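Local coordinates for nudix hydrolase domain-containing protein (Thermotoga maritima, PDB 3E57) that is of unknown function but belongs to the Nudix family and is probably a hydrolase of nucleoside diphosphate-linked compounds, at residues E42-L45 with N46-Q50; L179-L182 with E183-E186. All coordinates share one frame; numbering follows the deposited sequence.

Contact 1. Residues E42-L45 with N46-Q50; sequences EDFL and NFLDQ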
ATOM      1  N   GLU B  42      -3.565  20.203  -4.266  1.00 32.47           N
ATOM      2  CA  GLU B  42      -3.240  21.511  -3.695  1.00 32.67           C
ATOM      3  C   GLU B  42      -2.554  21.366  -2.327  1.00 32.55           C
ATOM      4  O   GLU B  42      -1.569  22.048  -2.053  1.00 32.85           O
ATOM      5  CB  GLU B  42      -4.498  22.380  -3.593  1.00 33.08           C
ATOM      6  CG  GLU B  42      -4.225  23.822  -3.214  1.00 34.64           C
ATOM      7  CD  GLU B  42      -3.131  24.439  -4.056  1.00 38.70           C
ATOM      8  OE1 GLU B  42      -3.237  24.387  -5.303  1.00 41.59           O
ATOM      9  OE2 GLU B  42      -2.162  24.961  -3.469  1.00 42.17           O
ATOM     10  N   ASP B  43      -3.062  20.462  -1.488  1.00 32.69           N
ATOM     11  CA  ASP B  43      -2.450  20.175  -0.181  1.00 32.43           C
ATOM     12  C   ASP B  43      -1.005  19.711  -0.345  1.00 32.02           C
ATOM     13  O   ASP B  43      -0.108  20.150   0.391  1.00 31.99           O
ATOM     14  CB  ASP B  43      -3.241  19.103   0.587  1.00 33.05           C
ATOM     15  CG  ASP B  43      -4.617  19.578   1.044  1.00 34.83           C
ATOM     16  OD1 ASP B  43      -4.881  20.803   1.050  1.00 36.56           O
ATOM     17  OD2 ASP B  43      -5.444  18.705   1.413  1.00 37.99           O
ATOM     18  N   PHE B  44      -0.770  18.840  -1.326  1.00 30.82           N
ATOM     19  CA  PHE B  44       0.587  18.365  -1.604  1.00 30.76           C
ATOM     20  C   PHE B  44       1.533  19.485  -2.054  1.00 30.40           C
ATOM     21  O   PHE B  44       2.654  19.581  -1.568  1.00 30.25           O
ATOM     22  CB  PHE B  44       0.564  17.259  -2.663  1.00 30.05           C
ATOM     23  CG  PHE B  44       1.916  16.725  -2.989  1.00 29.76           C
ATOM     24  CD1 PHE B  44       2.679  16.113  -2.007  1.00 28.65           C
ATOM     25  CD2 PHE B  44       2.436  16.848  -4.264  1.00 29.33           C
ATOM     26  CE1 PHE B  44       3.936  15.633  -2.291  1.00 29.06           C
ATOM     27  CE2 PHE B  44       3.709  16.368  -4.551  1.00 28.70           C
ATOM     28  CZ  PHE B  44       4.448  15.756  -3.560  1.00 28.96           C
ATOM     29  N   LEU B  45       1.091  20.309  -2.997  1.00 30.53           N
ATOM     30  CA  LEU B  45       1.925  21.403  -3.506  1.00 30.96           C
ATOM     31  C   LEU B  45       2.247  22.410  -2.405  1.00 31.21           C
ATOM     32  O   LEU B  45       3.374  22.900  -2.316  1.00 31.36           O
ATOM     33  CB  LEU B  45       1.247  22.112  -4.676  1.00 30.74           C
ATOM     34  CG  LEU B  45       1.125  21.353  -5.993  1.00 29.88           C
ATOM     35  CD1 LEU B  45       0.411  22.238  -7.003  1.00 29.67           C
ATOM     36  CD2 LEU B  45       2.494  20.885  -6.513  1.00 29.04           C
ATOM     37  N   ASN B  46       1.251  22.707  -1.572  1.00 32.06           N
ATOM     38  CA  ASN B  46       1.439  23.533  -0.373  1.00 32.47           C
ATOM     39  C   ASN B  46       2.458  22.900   0.564  1.00 32.52           C
ATOM     40  O   ASN B  46       3.333  23.579   1.092  1.00 31.40           O
ATOM     41  CB  ASN B  46       0.110  23.719   0.363  1.00 33.22           C
ATOM     42  CG  ASN B  46      -0.824  24.682  -0.350  1.00 35.74           C
ATOM     43  OD1 ASN B  46      -0.397  25.463  -1.212  1.00 38.97           O
ATOM     44  ND2 ASN B  46      -2.107  24.641   0.009  1.00 38.97           N
ATOM     45  N   PHE B  47       2.350  21.584   0.751  1.00 32.11           N
ATOM     46  CA  PHE B  47       3.320  20.830   1.550  1.00 32.25           C
ATOM     47  C   PHE B  47       4.739  20.998   1.021  1.00 32.32           C
ATOM     48  O   PHE B  47       5.680  21.187   1.798  1.00 32.97           O
ATOM     49  CB  PHE B  47       2.925  19.345   1.600  1.00 31.82           C
ATOM     50  CG  PHE B  47       4.018  18.443   2.067  1.00 31.55           C
ATOM     51  CD1 PHE B  47       4.259  18.268   3.422  1.00 31.06           C
ATOM     52  CD2 PHE B  47       4.790  17.733   1.157  1.00 30.83           C
ATOM     53  CE1 PHE B  47       5.274  17.426   3.867  1.00 31.64           C
ATOM     54  CE2 PHE B  47       5.802  16.896   1.596  1.00 30.89           C
ATOM     55  CZ  PHE B  47       6.041  16.738   2.954  1.00 30.50           C
ATOM     56  N   LEU B  48       4.895  20.951  -0.301  1.00 32.65           N
ATOM     57  CA  LEU B  48       6.202  21.151  -0.925  1.00 32.95           C
ATOM     58  C   LEU B  48       6.736  22.563  -0.685  1.00 33.33           C
ATOM     59  O   LEU B  48       7.897  22.738  -0.360  1.00 32.78           O
ATOM     60  CB  LEU B  48       6.142  20.891  -2.436  1.00 32.62           C
ATOM     61  CG  LEU B  48       5.887  19.461  -2.900  1.00 31.90           C
ATOM     62  CD1 LEU B  48       5.926  19.410  -4.429  1.00 30.64           C
ATOM     63  CD2 LEU B  48       6.909  18.518  -2.261  1.00 29.64           C
ATOM     64  N   ASP B  49       5.890  23.566  -0.862  1.00 34.47           N
ATOM     65  CA  ASP B  49       6.322  24.947  -0.644  1.00 35.19           C
ATOM     66  C   ASP B  49       6.705  25.195   0.808  1.00 35.72           C
ATOM     67  O   ASP B  49       7.630  25.958   1.079  1.00 36.10           O
ATOM     68  CB  ASP B  49       5.246  25.934  -1.091  1.00 35.60           C
ATOM     69  CG  ASP B  49       5.356  26.293  -2.564  1.00 36.77           C
ATOM     70  OD1 ASP B  49       6.467  26.164  -3.140  1.00 36.25           O
ATOM     71  OD2 ASP B  49       4.319  26.711  -3.139  1.00 38.18           O
ATOM     72  N   GLN B  50       6.004  24.540   1.727  1.00 36.00           N
ATOM     73  CA  GLN B  50       6.237  24.701   3.157  1.00 36.21           C
ATOM     74  C   GLN B  50       7.433  23.892   3.692  1.00 36.60           C
ATOM     75  O   GLN B  50       8.143  24.346   4.591  1.00 36.57           O
ATOM     76  CB  GLN B  50       4.970  24.339   3.913  1.00 36.15           C
ATOM     77  CG  GLN B  50       5.015  24.633   5.390  1.00 36.37           C
ATOM     78  CD  GLN B  50       3.693  24.410   6.070  1.00 36.54           C
ATOM     79  OE1 GLN B  50       2.831  23.682   5.566  1.00 36.96           O
ATOM     80  NE2 GLN B  50       3.519  25.031   7.229  1.00 38.02           N
TER

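Contact 2. Residues L179-L182 with E183-E186; sequences LIKL and EELE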
ATOM      1  N   LEU B 179       1.792  -0.447 -25.724  1.00 35.48           N
ATOM      2  CA  LEU B 179       0.542   0.108 -25.217  1.00 35.66           C
ATOM      3  C   LEU B 179      -0.368  -1.092 -25.009  1.00 35.54           C
ATOM      4  O   LEU B 179      -0.644  -1.820 -25.952  1.00 35.61           O
ATOM      5  CB  LEU B 179      -0.080   1.104 -26.203  1.00 35.54           C
ATOM      6  CG  LEU B 179       0.573   2.487 -26.254  1.00 35.05           C
ATOM      7  CD1 LEU B 179       0.162   3.232 -27.514  1.00 34.53           C
ATOM      8  CD2 LEU B 179       0.221   3.307 -25.032  1.00 34.33           C
ATOM      9  N   ILE B 180      -0.787  -1.338 -23.772  1.00 34.99           N
ATOM     10  CA  ILE B 180      -1.644  -2.483 -23.509  1.00 35.24           C
ATOM     11  C   ILE B 180      -3.031  -2.026 -23.113  1.00 35.18           C
ATOM     12  O   ILE B 180      -3.199  -0.979 -22.498  1.00 35.31           O
ATOM     13  CB  ILE B 180      -1.056  -3.421 -22.422  1.00 35.05           C
ATOM     14  CG1 ILE B 180      -1.076  -2.763 -21.043  1.00 35.39           C
ATOM     15  CG2 ILE B 180       0.374  -3.850 -22.803  1.00 34.74           C
ATOM     16  CD1 ILE B 180      -0.650  -3.701 -19.934  1.00 35.21           C
ATOM     17  N   LYS B 181      -4.025  -2.823 -23.471  1.00 35.50           N
ATOM     18  CA  LYS B 181      -5.392  -2.572 -23.051  1.00 35.61           C
ATOM     19  C   LYS B 181      -5.475  -2.708 -21.533  1.00 35.32           C
ATOM     20  O   LYS B 181      -4.751  -3.506 -20.926  1.00 34.59           O
ATOM     21  CB  LYS B 181      -6.345  -3.545 -23.749  1.00 35.56           C
ATOM     22  CG  LYS B 181      -6.482  -3.245 -25.238  1.00 37.49           C
ATOM     23  CD  LYS B 181      -7.447  -4.169 -25.958  1.00 37.93           C
ATOM     24  CE  LYS B 181      -6.801  -5.508 -26.311  1.00 40.03           C
ATOM     25  NZ  LYS B 181      -7.641  -6.259 -27.306  1.00 40.56           N
ATOM     26  N   LEU B 182      -6.345  -1.914 -20.920  1.00 35.11           N
ATOM     27  CA  LEU B 182      -6.494  -1.916 -19.473  1.00 34.82           C
ATOM     28  C   LEU B 182      -6.888  -3.302 -18.959  1.00 34.21           C
ATOM     29  O   LEU B 182      -6.457  -3.696 -17.881  1.00 33.63           O
ATOM     30  CB  LEU B 182      -7.528  -0.871 -19.032  1.00 35.46           C
ATOM     31  CG  LEU B 182      -7.271  -0.081 -17.752  1.00 36.04           C
ATOM     32  CD1 LEU B 182      -5.891   0.557 -17.726  1.00 37.20           C
ATOM     33  CD2 LEU B 182      -8.342   1.002 -17.620  1.00 36.63           C
ATOM     34  N   GLU B 183      -7.673  -4.052 -19.734  1.00 33.41           N
ATOM     35  CA  GLU B 183      -8.060  -5.417 -19.322  1.00 33.25           C
ATOM     36  C   GLU B 183      -6.907  -6.434 -19.411  1.00 32.66           C
ATOM     37  O   GLU B 183      -7.076  -7.608 -19.031  1.00 32.63           O
ATOM     38  CB  GLU B 183      -9.293  -5.920 -20.089  1.00 33.90           C
ATOM     39  CG  GLU B 183      -9.061  -6.334 -21.539  1.00 34.85           C
ATOM     40  CD  GLU B 183      -9.485  -5.280 -22.546  1.00 37.16           C
ATOM     41  OE1 GLU B 183      -9.552  -4.080 -22.184  1.00 38.97           O
ATOM     42  OE2 GLU B 183      -9.741  -5.665 -23.708  1.00 37.14           O
ATOM     43  N   GLU B 184      -5.752  -5.987 -19.916  1.00 31.12           N
ATOM     44  CA  GLU B 184      -4.515  -6.763 -19.870  1.00 31.00           C
ATOM     45  C   GLU B 184      -3.576  -6.306 -18.756  1.00 29.55           C
ATOM     46  O   GLU B 184      -2.557  -6.950 -18.504  1.00 28.61           O
ATOM     47  CB  GLU B 184      -3.766  -6.663 -21.202  1.00 31.30           C
ATOM     48  CG  GLU B 184      -4.502  -7.250 -22.404  1.00 33.47           C
ATOM     49  CD  GLU B 184      -3.598  -7.411 -23.634  1.00 34.65           C
ATOM     50  OE1 GLU B 184      -4.122  -7.761 -24.716  1.00 41.76           O
ATOM     51  OE2 GLU B 184      -2.363  -7.180 -23.534  1.00 41.89           O
ATOM     52  N   LEU B 185      -3.896  -5.199 -18.089  1.00 28.41           N
ATOM     53  CA  LEU B 185      -2.983  -4.652 -17.102  1.00 28.39           C
ATOM     54  C   LEU B 185      -2.868  -5.555 -15.861  1.00 27.96           C
ATOM     55  O   LEU B 185      -1.806  -5.646 -15.263  1.00 27.47           O
ATOM     56  CB  LEU B 185      -3.389  -3.231 -16.707  1.00 28.71           C
ATOM     57  CG  LEU B 185      -2.493  -2.555 -15.666  1.00 28.24           C
ATOM     58  CD1 LEU B 185      -1.018  -2.563 -16.078  1.00 26.91           C
ATOM     59  CD2 LEU B 185      -3.005  -1.151 -15.399  1.00 27.93           C
ATOM     60  N   GLU B 186      -3.947  -6.230 -15.478  1.00 27.94           N
ATOM     61  CA  GLU B 186      -3.887  -7.142 -14.327  1.00 27.92           C
ATOM     62  C   GLU B 186      -2.805  -8.224 -14.522  1.00 27.27           C
ATOM     63  O   GLU B 186      -2.033  -8.512 -13.601  1.00 26.82           O
ATOM     64  CB  GLU B 186      -5.254  -7.776 -14.092  1.00 28.18           C
ATOM     65  CG  GLU B 186      -5.318  -8.792 -12.956  1.00 29.78           C
ATOM     66  CD  GLU B 186      -6.729  -9.332 -12.766  1.00 31.66           C
ATOM     67  OE1 GLU B 186      -7.540  -8.628 -12.135  1.00 38.28           O
ATOM     68  OE2 GLU B 186      -7.029 -10.447 -13.248  1.00 37.90           O
TER
HETATM   69  O   HOH W   1      -6.726  -5.995 -16.210  1.00 25.91           O

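Contact 1. Residues E42-L45 with N46-Q50
Phe44 lays its ring against Leu48, one helical turn further on, and also reaches Phe47. From CB the side chain leaves with CG anti to the backbone N (chi1 -180°), which carries the ring beside its own carbonyl and along the helix toward the following turn. On one side of the ring CD1 and CE1 approach Phe47, CE1 standing 4.1 Å from Phe47 CD2, and the two side chains cross at a slant. Across the ring, Phe44 CE2 meets Leu48 CD1 at 3.8 Å. At the tip, CZ lies 3.9 Å from Leu48 CD2, so both methyls of the leucine grip the far end of the ring. Between them Leu48 CG sits over one ring face, 4.2 Å from the Phe44 centroid, in a CH-pi contact. The branched leucine suits this place, offering a methine and two methyls to a single flat surface.

This is the i to i+3 and i+4 packing of an amphipathic alpha-helix, here 41-51. Four successive backbone bonds support it, among them Leu48 N to Phe44 O at 2.9 Å and Asp49 N to Leu45 O at 3.0 Å. The apolar side faces helix 115-130, where Phe119 meets the Phe44 ring edge-to-face and also touches Leu45 and Leu48. Without the ring, as with an alanine here, Leu48 CG would probably lose its aromatic face and a gap would open beside Phe119. Phe47 also meets Phe30 edge-to-face and the ring of Tyr51. Along the polar side, Glu42 forms a salt bridge through OE1 to Arg116, whose backbone N is bound by Asp49 OD1; acidic residues suit both places, about two turns apart on one side of the helix and both reaching Arg116 at the start of helix 115-130.

Contact 2. Residues L179-L182 with E183-E186
Ile180 and Leu185 form the tight side of this turn, where a strand end bends into a helix. Placing CG1 between the backbone N and the carbonyl carbon (chi1 69°) sends the isoleucine chain toward the helix, and Ile180 CD1 comes to 3.8 Å from Leu185 CA and 4.0 Å from Leu185 CD1. Leu182 lies alongside Leu185, pointing the same way, with Leu182 CD1 4.1 Å from Leu185 CD2. Two short backbone bonds close the turn: Glu184 N to Lys181 O at 2.9 Å and Leu185 N to Leu182 O at 3.0 Å. Both donors stand well above the carbonyl planes rather than on a lone pair; the first bond closes a type I beta turn, Lys181 to Glu184. A water extends the second, donating to Leu182 O and accepting from Glu186 N.

The charged side is looser. Lys181 NZ stays 4.2 Å from Glu183 OE2, too far for a salt bridge, while the lysine's methylenes pass across that carboxylate. Long, flexible, charged residues suit this more exposed margin. On the apolar side, Ile180 packs on Val81 and Ile83 of strand 80-85, Leu182 touches Met76 of strand 66-77, and Leu185 rests on Ala200 and Leu204 of helix 194-206.

Overall arrangement
Contact 1 comes first along the chain, within helix 41-51; contact 2 follows much later, where strand 176-181 gives way to helix 185-189. Their centres are 33 Å apart and their nearest atoms about 22 Å, on opposite sides of the chain's centre, so neither touches the other. What joins them is the mixed sheet: strand 176-181 pairs with 80-85, which pairs with 66-77, while helix 41-51 is followed by strand 53-56, linked to 66-77 through 17-22. Helix 41-51 packs against helix 115-130, while Leu185, at the start of helix 185-189, rests on helix 194-206, so the two contacts mark opposite flanks of this probable Nudix hydrolase.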